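Local coordinates for 2,3-dihydroxybenzoate-AMP ligase (Mycobacterium smegmatis, PDB 5KEI), which belongs to the ANL superfamily of AMP-binding enzymes, built from a large N-terminal region and a small C-terminal domain, at residues L209-G214 / G354-L359; V251-P254 / F259-A262; P264-A269 / A274-T279; T299-V302 / L308-Q311. All blocks are in the same frame, centred on the assembly; numbering follows the deposited sequence.

Contact 1. Residues L209-G214 / G354-L359; sequences LLLVSG and GMAEGL
The hydroxyl of Ser213 reaches across to the carboxylate of Glu357, with Ser213 OG donating to Glu357 OE2 at 2.9 Å. It meets OE2 on the syn side but stands 32° out of the carboxylate plane. The same oxygen is hydrogen-bonded to Tyr415 OH, so two hydroxyls grip OE2 and limit how the carboxylate can turn. Glu357 gets there through a bend at chi2 (88°), which brings its end closer to 209-214 than the start of the side chain would suggest. Next to this polar bridge, Ala356 points its methyl at the strand end, where Ala356 CB lies 3.7 Å from Val212 O. Leu211 CD1 packs 3.6 Å from Ala356 O, an oxygen that also accepts a bond from Arg225 NH1. Behind these groups a type I turn from Met355 to Gly358, closed by Gly358 N to Met355 O at 3.0 Å, holds Ala356 and Glu357 at its two central positions. The strand end is held in turn by strands 121-124 and 222-226. The residues from Ser213 onward probably correspond to the Ser/Thr/Gly-rich phosphate-binding loop of the ANL superfamily, and Gly354-Gly358 to its short glutamate motif, consistent with a place at the nucleotide site, as in other ANL enzymes.

Contact 2. Residues V251-P254 / F259-A262; sequences VALP and FPLA
The chain leaves strand 248-251 at Val251, turns through a loop and comes back as helix 258-262, so that the CA atoms of Val251 and Pro260 end up 6.1 Å apart. No hydrogen bond joins the two segments; the helix turn rests on the loop through apolar groups and one carbonyl. Pro260 has the largest share of the contact. Pro260 CG sits 3.7 Å from Leu253 CB and only 3.3 Å from Pro254 O, so that this corner of the ring lies against the loop backbone. Pro260 CB meets Val251 CG1 at 4.2 Å, the two side chains crossing at about a right angle. Being in the first turn of its helix, Pro260 costs little by its missing N-H. Leu253 spreads over both neighbours: while CB faces the proline, Leu253 CD1 approaches the aromatic ring obliquely, 3.7 Å from Phe259 CD2. Phe259 has CG anti to the backbone N (chi1 -171°), which swings its ring out beside Leu253 and on to Ala300 of strand 298-301. The loop itself is held by Asn104, whose ND2 bonds Leu253 O, and His257 ND1 bonds Phe259 N at the start of the helix. The arrangement is the beta-to-alpha turn that opens a beta-alpha-beta crossover to the adjacent parallel strand 275-278, and the segment from His257 to Phe259 resembles a conserved aromatic-containing motif of ANL enzymes, probably near the active site here too.

Contact 3. Residues P264-A269 / A274-T279; sequences PGLLGA and ATTVFT
Ala269 and Ala274 meet where the chain turns from helix 265-271 into strand 275-278, and here the contact is tightest. Ala274 N donates to Ala269 O at 3.1 Å with an N-H...O angle of 152°, and the CA atoms of the two residues are 5.1 Å apart. Ala274 CB lies 3.6 Å from Ala269 O as well, while the methyl of Ala269 is turned toward the strand, its CB touching Thr276 OG1 at 3.4 Å. Both alanines bring only a methyl group to the turn.

Farther from the turn the packing passes to longer side chains. Segments 265-269 and 275-278 run nearly antiparallel, at 159°, with their axes approaching to 8.3 Å. Leu266 bridges this interval: its CG is anti to the backbone N (chi1 166°), and Leu266 CD1 reaches Thr276, 3.7 Å from Thr276 CG2, the two side chains crossing at about a right angle. Beyond it Leu266 CD1 comes only loosely to Phe278, 4.2 Å from Phe278 CZ and oblique to the ring, and both residues also lean on Val64 of strand 62-65. The partly exposed Thr275 is directed away from the helix, and its OG1 bonds the carbonyl oxygen of Ile62 instead.

Chemically, then, a single hydrogen bond, from Ala274 N to Ala269 O, joins the two segments, and the rest between them is van der Waals packing of methyls, the Phe278 ring and the Thr276 side chain. This implies that the return half of the beta-alpha-beta crossover is held in direction at the turn and by shape beyond it.

Contact 4. Residues T299-V302 / L308-Q311; sequences TALV and LWAQ
Trp309 NE1 donates a hydrogen bond to the carbonyl oxygen of Pro282, which satisfies the one polar atom of a buried indole and restrains its rotation while Leu301 packs over its face. The torsion at chi1 (-75°) places CG of Trp309 anti to the carbonyl carbon, and the ring extends from helix 303-310 toward strand 298-301. Leu301 rises from the strand to meet it, the two side chains crossing at about a right angle. Leu301 CD1 stands 3.5 Å from the centroid of the Trp309 six-membered ring and 10° from the normal, a well-formed CH-pi contact. Nearest to Leu301 CD1 are Trp309 CD2 and CE3, the latter at 3.6 Å. The second branch of the leucine is not idle: Leu301 CD2 covers the outer part of the same ring, 3.7 Å from Trp309 CZ2. Both methyls thus touch the same ring, and CD2 also meets Ala252.

Thr299, two residues earlier on the strand, adds a lighter touch. Thr299 CG2 comes obliquely to the ring, 4.1 Å from Trp309 CZ3, and its hydroxyl bonds the carbonyl oxygen of Leu250 in the neighbouring strand 248-251. Thr299 and Leu301 therefore present carbon to the indole, with the polar end of the threonine used within the sheet. Pro284, Ala287 and Ile291 of helix 284-294 also pack on Trp309.

Across the two segments the attraction is wholly apolar and CH-pi in nature; the bond to Pro282, with the packing of helix 284-294, probably helps to hold the indole with a face toward Leu301.

How the contacts relate
Contacts 2, 3 and 4 follow one another along the chain, and all are nested in the long loop closed by contact 1. Strands 248-251, 275-278 and 298-301 belong to one mixed sheet, with 248-251 in the middle of the three. Contacts 2 and 3, with centres about 8 Å apart, are successive halves of one crossover, linked by Val251 to Val277 and Pro260 to Leu266 backbone bonds. The centres of contacts 2 and 4 are about 13 Å apart, and Phe259 meets Ala300 between them. Contact 1, near the chain's centre, joins strand 207-212 of a second sheet to the loop after strand 349-354 of the first; Leu211 touches Leu261, so helix 258-262 packs against strand 207-212.

Contact 1. Residues L209-G214 / G354-L359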
ATOM      1  N   LEU A 209      -1.843  10.961  -3.787  1.00 26.65           N
ATOM      2  CA  LEU A 209      -1.389   9.869  -4.653  1.00 26.76           C
ATOM      3  C   LEU A 209      -2.228   8.614  -4.418  1.00 26.79           C
ATOM      4  O   LEU A 209      -2.993   8.556  -3.456  1.00 27.52           O
ATOM      5  CB  LEU A 209       0.104   9.561  -4.420  1.00 30.21           C
ATOM      6  CG  LEU A 209       0.644   9.369  -2.991  1.00 29.64           C
ATOM      7  CD1 LEU A 209       0.138   8.091  -2.343  1.00 29.63           C
ATOM      8  CD2 LEU A 209       2.162   9.354  -2.987  1.00 32.93           C
ATOM      9  N   LEU A 210      -2.088   7.609  -5.285  1.00 25.28           N
ATOM     10  CA  LEU A 210      -2.740   6.314  -5.033  1.00 27.70           C
ATOM     11  C   LEU A 210      -1.678   5.230  -4.781  1.00 29.71           C
ATOM     12  O   LEU A 210      -0.739   5.045  -5.568  1.00 32.98           O
ATOM     13  CB  LEU A 210      -3.655   5.910  -6.199  1.00 22.54           C
ATOM     14  CG  LEU A 210      -4.671   6.977  -6.667  1.00 31.91           C
ATOM     15  CD1 LEU A 210      -5.433   6.556  -7.920  1.00 31.19           C
ATOM     16  CD2 LEU A 210      -5.659   7.359  -5.569  1.00 33.77           C
ATOM     17  N   LEU A 211      -1.804   4.530  -3.666  1.00 29.13           N
ATOM     18  CA  LEU A 211      -0.952   3.363  -3.429  1.00 27.15           C
ATOM     19  C   LEU A 211      -1.652   2.125  -3.964  1.00 26.58           C
ATOM     20  O   LEU A 211      -2.860   2.131  -4.203  1.00 23.66           O
ATOM     21  CB  LEU A 211      -0.632   3.194  -1.943  1.00 23.53           C
ATOM     22  CG  LEU A 211       0.070   4.347  -1.220  1.00 24.92           C
ATOM     23  CD1 LEU A 211       0.008   4.129   0.274  1.00 28.79           C
ATOM     24  CD2 LEU A 211       1.527   4.448  -1.651  1.00 27.53           C
ATOM     25  N   VAL A 212      -0.873   1.074  -4.166  1.00 29.37           N
ATOM     26  CA  VAL A 212      -1.391  -0.229  -4.546  1.00 30.85           C
ATOM     27  C   VAL A 212      -1.534  -1.125  -3.309  1.00 32.85           C
ATOM     28  O   VAL A 212      -0.699  -1.109  -2.415  1.00 34.65           O
ATOM     29  CB  VAL A 212      -0.479  -0.898  -5.600  1.00 30.23           C
ATOM     30  CG1 VAL A 212      -0.942  -2.308  -5.891  1.00 39.50           C
ATOM     31  CG2 VAL A 212      -0.486  -0.075  -6.883  1.00 28.25           C
ATOM     32  N   SER A 213      -2.621  -1.879  -3.271  1.00 33.69           N
ATOM     33  CA  SER A 213      -2.924  -2.797  -2.190  1.00 37.40           C
ATOM     34  C   SER A 213      -2.266  -4.162  -2.409  1.00 46.89           C
ATOM     35  O   SER A 213      -2.422  -4.768  -3.471  1.00 46.17           O
ATOM     36  CB  SER A 213      -4.436  -2.955  -2.085  1.00 39.02           C
ATOM     37  OG  SER A 213      -4.779  -3.844  -1.046  1.00 48.49           O
ATOM     38  N   GLY A 214      -1.543  -4.658  -1.410  1.00 55.11           N
ATOM     39  CA  GLY A 214      -0.890  -5.955  -1.534  1.00 54.70           C
ATOM     40  C   GLY A 214      -1.827  -7.116  -1.247  1.00 66.82           C
ATOM     41  O   GLY A 214      -1.596  -7.885  -0.311  1.00 73.57           O
ATOM     42  N   GLY A 354       2.328  -2.986   9.330  1.00 27.13           N
ATOM     43  CA  GLY A 354       1.596  -1.931   8.666  1.00 30.64           C
ATOM     44  C   GLY A 354       0.987  -2.376   7.349  1.00 33.62           C
ATOM     45  O   GLY A 354       1.204  -3.479   6.884  1.00 31.16           O
ATOM     46  N   MET A 355       0.201  -1.498   6.750  1.00 34.32           N
ATOM     47  CA  MET A 355      -0.504  -1.820   5.526  1.00 31.82           C
ATOM     48  C   MET A 355      -0.698  -0.526   4.753  1.00 30.98           C
ATOM     49  O   MET A 355      -0.862   0.547   5.355  1.00 28.75           O
ATOM     50  CB  MET A 355      -1.846  -2.493   5.829  1.00 33.31           C
ATOM     51  CG  MET A 355      -2.812  -1.626   6.618  1.00 30.32           C
ATOM     52  SD  MET A 355      -4.032  -2.562   7.547  1.00 38.07           S
ATOM     53  CE  MET A 355      -2.995  -3.272   8.844  1.00 36.22           C
ATOM     54  N   ALA A 356      -0.653  -0.627   3.428  1.00 24.76           N
ATOM     55  CA  ALA A 356      -0.825   0.528   2.553  1.00 26.98           C
ATOM     56  C   ALA A 356      -2.124   1.293   2.842  1.00 24.50           C
ATOM     57  O   ALA A 356      -2.204   2.503   2.641  1.00 25.56           O
ATOM     58  CB  ALA A 356      -0.788   0.072   1.095  1.00 27.26           C
ATOM     59  N   GLU A 357      -3.129   0.566   3.319  1.00 25.31           N
ATOM     60  CA  GLU A 357      -4.428   1.129   3.661  1.00 26.26           C
ATOM     61  C   GLU A 357      -4.407   2.149   4.803  1.00 28.45           C
ATOM     62  O   GLU A 357      -5.345   2.932   4.959  1.00 27.60           O
ATOM     63  CB  GLU A 357      -5.391  -0.002   4.023  1.00 25.75           C
ATOM     64  CG  GLU A 357      -5.983  -0.751   2.822  1.00 26.32           C
ATOM     65  CD  GLU A 357      -5.128  -1.932   2.330  1.00 32.70           C
ATOM     66  OE1 GLU A 357      -3.963  -2.106   2.771  1.00 33.88           O
ATOM     67  OE2 GLU A 357      -5.636  -2.705   1.497  1.00 28.30           O
ATOM     68  N   GLY A 358      -3.355   2.144   5.615  1.00 28.10           N
ATOM     69  CA  GLY A 358      -3.334   3.015   6.773  1.00 25.56           C
ATOM     70  C   GLY A 358      -2.542   2.486   7.951  1.00 26.39           C
ATOM     71  O   GLY A 358      -1.311   2.580   7.952  1.00 28.52           O
ATOM     72  N   LEU A 359      -3.245   1.926   8.934  1.00 28.47           N
ATOM     73  CA  LEU A 359      -2.695   1.602  10.265  1.00 28.82           C
ATOM     74  C   LEU A 359      -1.252   1.122  10.285  1.00 29.65           C
ATOM     75  O   LEU A 359      -0.889   0.162   9.602  1.00 29.34           O
ATOM     76  CB  LEU A 359      -3.546   0.539  10.966  1.00 28.00           C
ATOM     77  CG  LEU A 359      -3.121   0.299  12.430  1.00 33.67           C
ATOM     78  CD1 LEU A 359      -3.485   1.471  13.319  1.00 29.97           C
ATOM     79  CD2 LEU A 359      -3.678  -0.992  13.001  1.00 34.12           C
TER

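Contact 2. Residues V251-P254 / F259-A262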
ATOM      1  N   VAL A 251      17.079   2.842   0.967  1.00 31.67           N
ATOM      2  CA  VAL A 251      15.877   2.301   0.347  1.00 26.22           C
ATOM      3  C   VAL A 251      16.226   0.987  -0.316  1.00 31.26           C
ATOM      4  O   VAL A 251      16.763   0.957  -1.420  1.00 32.66           O
ATOM      5  CB  VAL A 251      15.288   3.283  -0.682  1.00 29.74           C
ATOM      6  CG1 VAL A 251      14.061   2.680  -1.380  1.00 28.73           C
ATOM      7  CG2 VAL A 251      14.936   4.607   0.010  1.00 24.69           C
ATOM      8  N   ALA A 252      15.932  -0.106   0.372  1.00 32.57           N
ATOM      9  CA  ALA A 252      16.294  -1.429  -0.118  1.00 35.40           C
ATOM     10  C   ALA A 252      15.087  -2.143  -0.740  1.00 31.35           C
ATOM     11  O   ALA A 252      15.232  -2.955  -1.658  1.00 34.78           O
ATOM     12  CB  ALA A 252      16.890  -2.262   1.014  1.00 33.93           C
ATOM     13  N   LEU A 253      13.904  -1.838  -0.225  1.00 31.05           N
ATOM     14  CA  LEU A 253      12.653  -2.332  -0.790  1.00 31.21           C
ATOM     15  C   LEU A 253      12.231  -1.464  -1.991  1.00 31.86           C
ATOM     16  O   LEU A 253      12.780  -0.382  -2.180  1.00 27.23           O
ATOM     17  CB  LEU A 253      11.581  -2.338   0.298  1.00 27.01           C
ATOM     18  CG  LEU A 253      11.949  -3.264   1.457  1.00 32.05           C
ATOM     19  CD1 LEU A 253      11.176  -2.890   2.733  1.00 22.63           C
ATOM     20  CD2 LEU A 253      11.711  -4.725   1.049  1.00 22.55           C
ATOM     21  N   PRO A 254      11.267  -1.930  -2.809  1.00 31.27           N
ATOM     22  CA  PRO A 254      10.824  -1.099  -3.941  1.00 33.32           C
ATOM     23  C   PRO A 254      10.274   0.257  -3.494  1.00 27.99           C
ATOM     24  O   PRO A 254       9.312   0.313  -2.734  1.00 31.37           O
ATOM     25  CB  PRO A 254       9.726  -1.944  -4.595  1.00 27.41           C
ATOM     26  CG  PRO A 254       9.384  -2.988  -3.608  1.00 28.63           C
ATOM     27  CD  PRO A 254      10.616  -3.245  -2.819  1.00 28.54           C
ATOM     28  N   PHE A 259       5.933   1.183   2.598  1.00 25.46           N
ATOM     29  CA  PHE A 259       6.861   0.968   3.699  1.00 26.11           C
ATOM     30  C   PHE A 259       8.159   1.795   3.521  1.00 25.77           C
ATOM     31  O   PHE A 259       8.474   2.588   4.399  1.00 28.44           O
ATOM     32  CB  PHE A 259       7.131  -0.540   3.855  1.00 25.40           C
ATOM     33  CG  PHE A 259       7.909  -0.913   5.091  1.00 24.69           C
ATOM     34  CD1 PHE A 259       8.028  -0.036   6.161  1.00 27.05           C
ATOM     35  CD2 PHE A 259       8.532  -2.153   5.174  1.00 29.30           C
ATOM     36  CE1 PHE A 259       8.742  -0.376   7.297  1.00 23.96           C
ATOM     37  CE2 PHE A 259       9.269  -2.510   6.313  1.00 32.96           C
ATOM     38  CZ  PHE A 259       9.364  -1.611   7.386  1.00 25.63           C
ATOM     39  N   PRO A 260       8.899   1.649   2.387  1.00 29.68           N
ATOM     40  CA  PRO A 260      10.061   2.554   2.256  1.00 24.21           C
ATOM     41  C   PRO A 260       9.723   3.933   1.686  1.00 31.21           C
ATOM     42  O   PRO A 260      10.627   4.765   1.519  1.00 29.02           O
ATOM     43  CB  PRO A 260      10.978   1.820   1.278  1.00 25.01           C
ATOM     44  CG  PRO A 260      10.012   1.049   0.394  1.00 27.94           C
ATOM     45  CD  PRO A 260       8.857   0.646   1.292  1.00 23.80           C
ATOM     46  N   LEU A 261       8.459   4.174   1.359  1.00 23.67           N
ATOM     47  CA  LEU A 261       8.079   5.484   0.856  1.00 24.92           C
ATOM     48  C   LEU A 261       7.772   6.477   1.999  1.00 27.04           C
ATOM     49  O   LEU A 261       8.146   7.642   1.936  1.00 25.30           O
ATOM     50  CB  LEU A 261       6.878   5.347  -0.086  1.00 25.25           C
ATOM     51  CG  LEU A 261       6.423   6.621  -0.780  1.00 25.75           C
ATOM     52  CD1 LEU A 261       7.583   7.239  -1.555  1.00 21.69           C
ATOM     53  CD2 LEU A 261       5.237   6.293  -1.696  1.00 27.31           C
ATOM     54  N   ALA A 262       7.097   6.019   3.050  1.00 27.59           N
ATOM     55  CA  ALA A 262       6.657   6.941   4.096  1.00 22.52           C
ATOM     56  C   ALA A 262       6.609   6.388   5.514  1.00 23.39           C
ATOM     57  O   ALA A 262       6.035   7.017   6.385  1.00 26.26           O
ATOM     58  CB  ALA A 262       5.280   7.480   3.727  1.00 20.72           C
TER

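Contact 3. Residues P264-A269 / A274-T279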
ATOM      1  N   PRO A 264       9.259   5.333   8.070  1.00 27.44           N
ATOM      2  CA  PRO A 264       9.234   6.735   7.624  1.00 26.12           C
ATOM      3  C   PRO A 264       9.719   6.902   6.188  1.00 24.07           C
ATOM      4  O   PRO A 264       9.303   7.848   5.535  1.00 29.37           O
ATOM      5  CB  PRO A 264      10.191   7.439   8.602  1.00 23.43           C
ATOM      6  CG  PRO A 264      11.200   6.395   8.941  1.00 24.41           C
ATOM      7  CD  PRO A 264      10.408   5.075   8.965  1.00 24.67           C
ATOM      8  N   GLY A 265      10.590   6.018   5.714  1.00 25.23           N
ATOM      9  CA  GLY A 265      10.987   6.002   4.315  1.00 24.99           C
ATOM     10  C   GLY A 265      11.615   7.290   3.807  1.00 25.07           C
ATOM     11  O   GLY A 265      12.092   8.117   4.589  1.00 28.36           O
ATOM     12  N   LEU A 266      11.623   7.440   2.490  1.00 27.51           N
ATOM     13  CA  LEU A 266      12.123   8.634   1.807  1.00 26.38           C
ATOM     14  C   LEU A 266      11.463   9.931   2.291  1.00 26.38           C
ATOM     15  O   LEU A 266      12.151  10.893   2.620  1.00 30.28           O
ATOM     16  CB  LEU A 266      11.926   8.484   0.292  1.00 24.69           C
ATOM     17  CG  LEU A 266      12.086   9.784  -0.506  1.00 31.18           C
ATOM     18  CD1 LEU A 266      13.538  10.199  -0.631  1.00 26.68           C
ATOM     19  CD2 LEU A 266      11.445   9.658  -1.865  1.00 32.89           C
ATOM     20  N   LEU A 267      10.139   9.947   2.370  1.00 22.14           N
ATOM     21  CA  LEU A 267       9.411  11.142   2.786  1.00 23.54           C
ATOM     22  C   LEU A 267       9.648  11.545   4.233  1.00 30.81           C
ATOM     23  O   LEU A 267       9.859  12.736   4.543  1.00 28.65           O
ATOM     24  CB  LEU A 267       7.915  10.935   2.544  1.00 24.88           C
ATOM     25  CG  LEU A 267       7.638  10.810   1.027  1.00 27.60           C
ATOM     26  CD1 LEU A 267       6.196  10.586   0.717  1.00 24.29           C
ATOM     27  CD2 LEU A 267       8.115  12.044   0.273  1.00 25.93           C
ATOM     28  N   GLY A 268       9.597  10.568   5.129  1.00 24.77           N
ATOM     29  CA  GLY A 268       9.839  10.859   6.525  1.00 28.84           C
ATOM     30  C   GLY A 268      11.259  11.363   6.652  1.00 26.21           C
ATOM     31  O   GLY A 268      11.503  12.360   7.317  1.00 26.02           O
ATOM     32  N   ALA A 269      12.189  10.689   5.980  1.00 24.13           N
ATOM     33  CA  ALA A 269      13.568  11.150   5.936  1.00 27.67           C
ATOM     34  C   ALA A 269      13.631  12.610   5.454  1.00 32.59           C
ATOM     35  O   ALA A 269      14.377  13.407   6.009  1.00 34.56           O
ATOM     36  CB  ALA A 269      14.409  10.243   5.039  1.00 25.24           C
ATOM     37  N   ALA A 274      17.261  14.526   6.383  1.00 35.95           N
ATOM     38  CA  ALA A 274      18.185  13.395   6.321  1.00 34.87           C
ATOM     39  C   ALA A 274      18.501  12.983   4.886  1.00 36.03           C
ATOM     40  O   ALA A 274      17.813  13.383   3.947  1.00 37.78           O
ATOM     41  CB  ALA A 274      17.616  12.210   7.089  1.00 36.76           C
ATOM     42  N   THR A 275      19.543  12.175   4.717  1.00 36.20           N
ATOM     43  CA  THR A 275      19.913  11.675   3.393  1.00 34.98           C
ATOM     44  C   THR A 275      19.212  10.344   3.095  1.00 35.06           C
ATOM     45  O   THR A 275      19.084   9.483   3.971  1.00 33.56           O
ATOM     46  CB  THR A 275      21.447  11.487   3.275  1.00 34.42           C
ATOM     47  OG1 THR A 275      22.114  12.698   3.658  1.00 38.93           O
ATOM     48  CG2 THR A 275      21.855  11.092   1.852  1.00 32.17           C
ATOM     49  N   THR A 276      18.756  10.176   1.859  1.00 34.10           N
ATOM     50  CA  THR A 276      18.191   8.907   1.426  1.00 28.19           C
ATOM     51  C   THR A 276      19.042   8.305   0.308  1.00 33.14           C
ATOM     52  O   THR A 276      19.401   8.992  -0.653  1.00 37.66           O
ATOM     53  CB  THR A 276      16.732   9.084   0.948  1.00 32.88           C
ATOM     54  OG1 THR A 276      15.894   9.378   2.078  1.00 30.10           O
ATOM     55  CG2 THR A 276      16.235   7.831   0.254  1.00 26.69           C
ATOM     56  N   VAL A 277      19.367   7.023   0.446  1.00 32.30           N
ATOM     57  CA  VAL A 277      20.169   6.289  -0.533  1.00 31.33           C
ATOM     58  C   VAL A 277      19.370   5.182  -1.206  1.00 31.49           C
ATOM     59  O   VAL A 277      18.907   4.279  -0.532  1.00 34.57           O
ATOM     60  CB  VAL A 277      21.396   5.630   0.117  1.00 34.08           C
ATOM     61  CG1 VAL A 277      22.133   4.815  -0.914  1.00 30.14           C
ATOM     62  CG2 VAL A 277      22.309   6.685   0.776  1.00 31.65           C
ATOM     63  N   PHE A 278      19.223   5.244  -2.530  1.00 34.38           N
ATOM     64  CA  PHE A 278      18.536   4.201  -3.300  1.00 31.19           C
ATOM     65  C   PHE A 278      19.509   3.097  -3.723  1.00 37.75           C
ATOM     66  O   PHE A 278      20.662   3.380  -4.061  1.00 39.30           O
ATOM     67  CB  PHE A 278      17.867   4.791  -4.549  1.00 34.52           C
ATOM     68  CG  PHE A 278      16.757   5.761  -4.252  1.00 32.17           C
ATOM     69  CD1 PHE A 278      17.036   7.064  -3.900  1.00 29.89           C
ATOM     70  CD2 PHE A 278      15.437   5.362  -4.322  1.00 33.58           C
ATOM     71  CE1 PHE A 278      16.025   7.945  -3.616  1.00 32.07           C
ATOM     72  CE2 PHE A 278      14.413   6.252  -4.042  1.00 33.81           C
ATOM     73  CZ  PHE A 278      14.708   7.539  -3.691  1.00 28.91           C
ATOM     74  N   THR A 279      19.055   1.844  -3.709  1.00 31.05           N
ATOM     75  CA  THR A 279      19.868   0.746  -4.228  1.00 33.89           C
ATOM     76  C   THR A 279      19.032  -0.231  -5.032  1.00 37.68           C
ATOM     77  O   THR A 279      17.866  -0.477  -4.739  1.00 36.33           O
ATOM     78  CB  THR A 279      20.613  -0.061  -3.111  1.00 40.24           C
ATOM     79  OG1 THR A 279      21.327  -1.151  -3.716  1.00 41.27           O
ATOM     80  CG2 THR A 279      19.640  -0.624  -2.044  1.00 28.68           C
TER

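Contact 4. Residues T299-V302 / L308-Q311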
ATOM      1  N   THR A 299      17.558   1.418   7.668  1.00 31.99           N
ATOM      2  CA  THR A 299      16.980   0.800   6.488  1.00 27.52           C
ATOM      3  C   THR A 299      15.763  -0.031   6.858  1.00 27.71           C
ATOM      4  O   THR A 299      15.490  -0.268   8.024  1.00 27.14           O
ATOM      5  CB  THR A 299      17.997  -0.077   5.736  1.00 30.12           C
ATOM      6  OG1 THR A 299      17.432  -0.499   4.490  1.00 29.26           O
ATOM      7  CG2 THR A 299      18.396  -1.302   6.557  1.00 32.00           C
ATOM      8  N   ALA A 300      15.014  -0.454   5.851  1.00 27.53           N
ATOM      9  CA  ALA A 300      13.854  -1.290   6.083  1.00 26.24           C
ATOM     10  C   ALA A 300      13.962  -2.520   5.209  1.00 27.15           C
ATOM     11  O   ALA A 300      14.332  -2.424   4.035  1.00 26.56           O
ATOM     12  CB  ALA A 300      12.565  -0.525   5.794  1.00 28.26           C
ATOM     13  N   LEU A 301      13.652  -3.674   5.796  1.00 28.93           N
ATOM     14  CA  LEU A 301      13.718  -4.957   5.096  1.00 26.52           C
ATOM     15  C   LEU A 301      12.501  -5.809   5.427  1.00 26.40           C
ATOM     16  O   LEU A 301      11.681  -5.462   6.268  1.00 23.70           O
ATOM     17  CB  LEU A 301      14.993  -5.734   5.472  1.00 30.79           C
ATOM     18  CG  LEU A 301      16.361  -5.072   5.318  1.00 30.56           C
ATOM     19  CD1 LEU A 301      17.441  -5.944   5.901  1.00 29.97           C
ATOM     20  CD2 LEU A 301      16.637  -4.781   3.853  1.00 34.27           C
ATOM     21  N   VAL A 302      12.422  -6.956   4.771  1.00 29.73           N
ATOM     22  CA  VAL A 302      11.371  -7.920   5.015  1.00 27.15           C
ATOM     23  C   VAL A 302      12.082  -9.050   5.782  1.00 28.62           C
ATOM     24  O   VAL A 302      13.309  -9.114   5.741  1.00 29.59           O
ATOM     25  CB  VAL A 302      10.722  -8.360   3.665  1.00 30.09           C
ATOM     26  CG1 VAL A 302      11.472  -9.529   3.005  1.00 27.33           C
ATOM     27  CG2 VAL A 302       9.250  -8.652   3.815  1.00 39.53           C
ATOM     28  N   LEU A 308      18.639 -13.317   5.825  1.00 35.50           N
ATOM     29  CA  LEU A 308      19.732 -13.525   4.884  1.00 33.53           C
ATOM     30  C   LEU A 308      20.935 -12.621   5.200  1.00 37.04           C
ATOM     31  O   LEU A 308      22.058 -13.105   5.223  1.00 41.14           O
ATOM     32  CB  LEU A 308      19.238 -13.307   3.445  1.00 33.84           C
ATOM     33  CG  LEU A 308      20.246 -13.542   2.317  1.00 39.02           C
ATOM     34  CD1 LEU A 308      20.636 -14.999   2.237  1.00 38.93           C
ATOM     35  CD2 LEU A 308      19.732 -13.030   0.962  1.00 35.83           C
ATOM     36  N   TRP A 309      20.711 -11.328   5.469  1.00 36.41           N
ATOM     37  CA  TRP A 309      21.807 -10.412   5.828  1.00 34.06           C
ATOM     38  C   TRP A 309      22.533 -10.835   7.083  1.00 40.16           C
ATOM     39  O   TRP A 309      23.744 -10.686   7.180  1.00 45.88           O
ATOM     40  CB  TRP A 309      21.319  -8.985   6.078  1.00 35.72           C
ATOM     41  CG  TRP A 309      20.947  -8.178   4.890  1.00 36.16           C
ATOM     42  CD1 TRP A 309      20.632  -8.633   3.648  1.00 33.41           C
ATOM     43  CD2 TRP A 309      20.836  -6.752   4.841  1.00 31.62           C
ATOM     44  NE1 TRP A 309      20.334  -7.580   2.825  1.00 35.91           N
ATOM     45  CE2 TRP A 309      20.449  -6.412   3.533  1.00 32.36           C
ATOM     46  CE3 TRP A 309      21.026  -5.731   5.780  1.00 30.30           C
ATOM     47  CZ2 TRP A 309      20.242  -5.089   3.134  1.00 31.64           C
ATOM     48  CZ3 TRP A 309      20.835  -4.428   5.386  1.00 32.12           C
ATOM     49  CH2 TRP A 309      20.445  -4.113   4.069  1.00 30.58           C
ATOM     50  N   ALA A 310      21.766 -11.284   8.069  1.00 37.04           N
ATOM     51  CA  ALA A 310      22.301 -11.685   9.366  1.00 36.93           C
ATOM     52  C   ALA A 310      23.272 -12.863   9.224  1.00 41.98           C
ATOM     53  O   ALA A 310      24.381 -12.838   9.751  1.00 45.11           O
ATOM     54  CB  ALA A 310      21.159 -12.039  10.317  1.00 28.34           C
ATOM     55  N   GLN A 311      22.860 -13.889   8.489  1.00 40.95           N
ATOM     56  CA  GLN A 311      23.721 -15.037   8.284  1.00 43.01           C
ATOM     57  C   GLN A 311      24.722 -14.763   7.168  1.00 45.47           C
ATOM     58  O   GLN A 311      25.282 -15.682   6.587  1.00 48.12           O
ATOM     59  CB  GLN A 311      22.886 -16.289   7.987  1.00 44.98           C
ATOM     60  CG  GLN A 311      22.106 -16.244   6.705  1.00 45.55           C
ATOM     61  CD  GLN A 311      21.108 -17.378   6.586  1.00 44.83           C
ATOM     62  OE1 GLN A 311      20.591 -17.877   7.589  1.00 42.63           O
ATOM     63  NE2 GLN A 311      20.830 -17.792   5.351  1.00 46.31           N
TER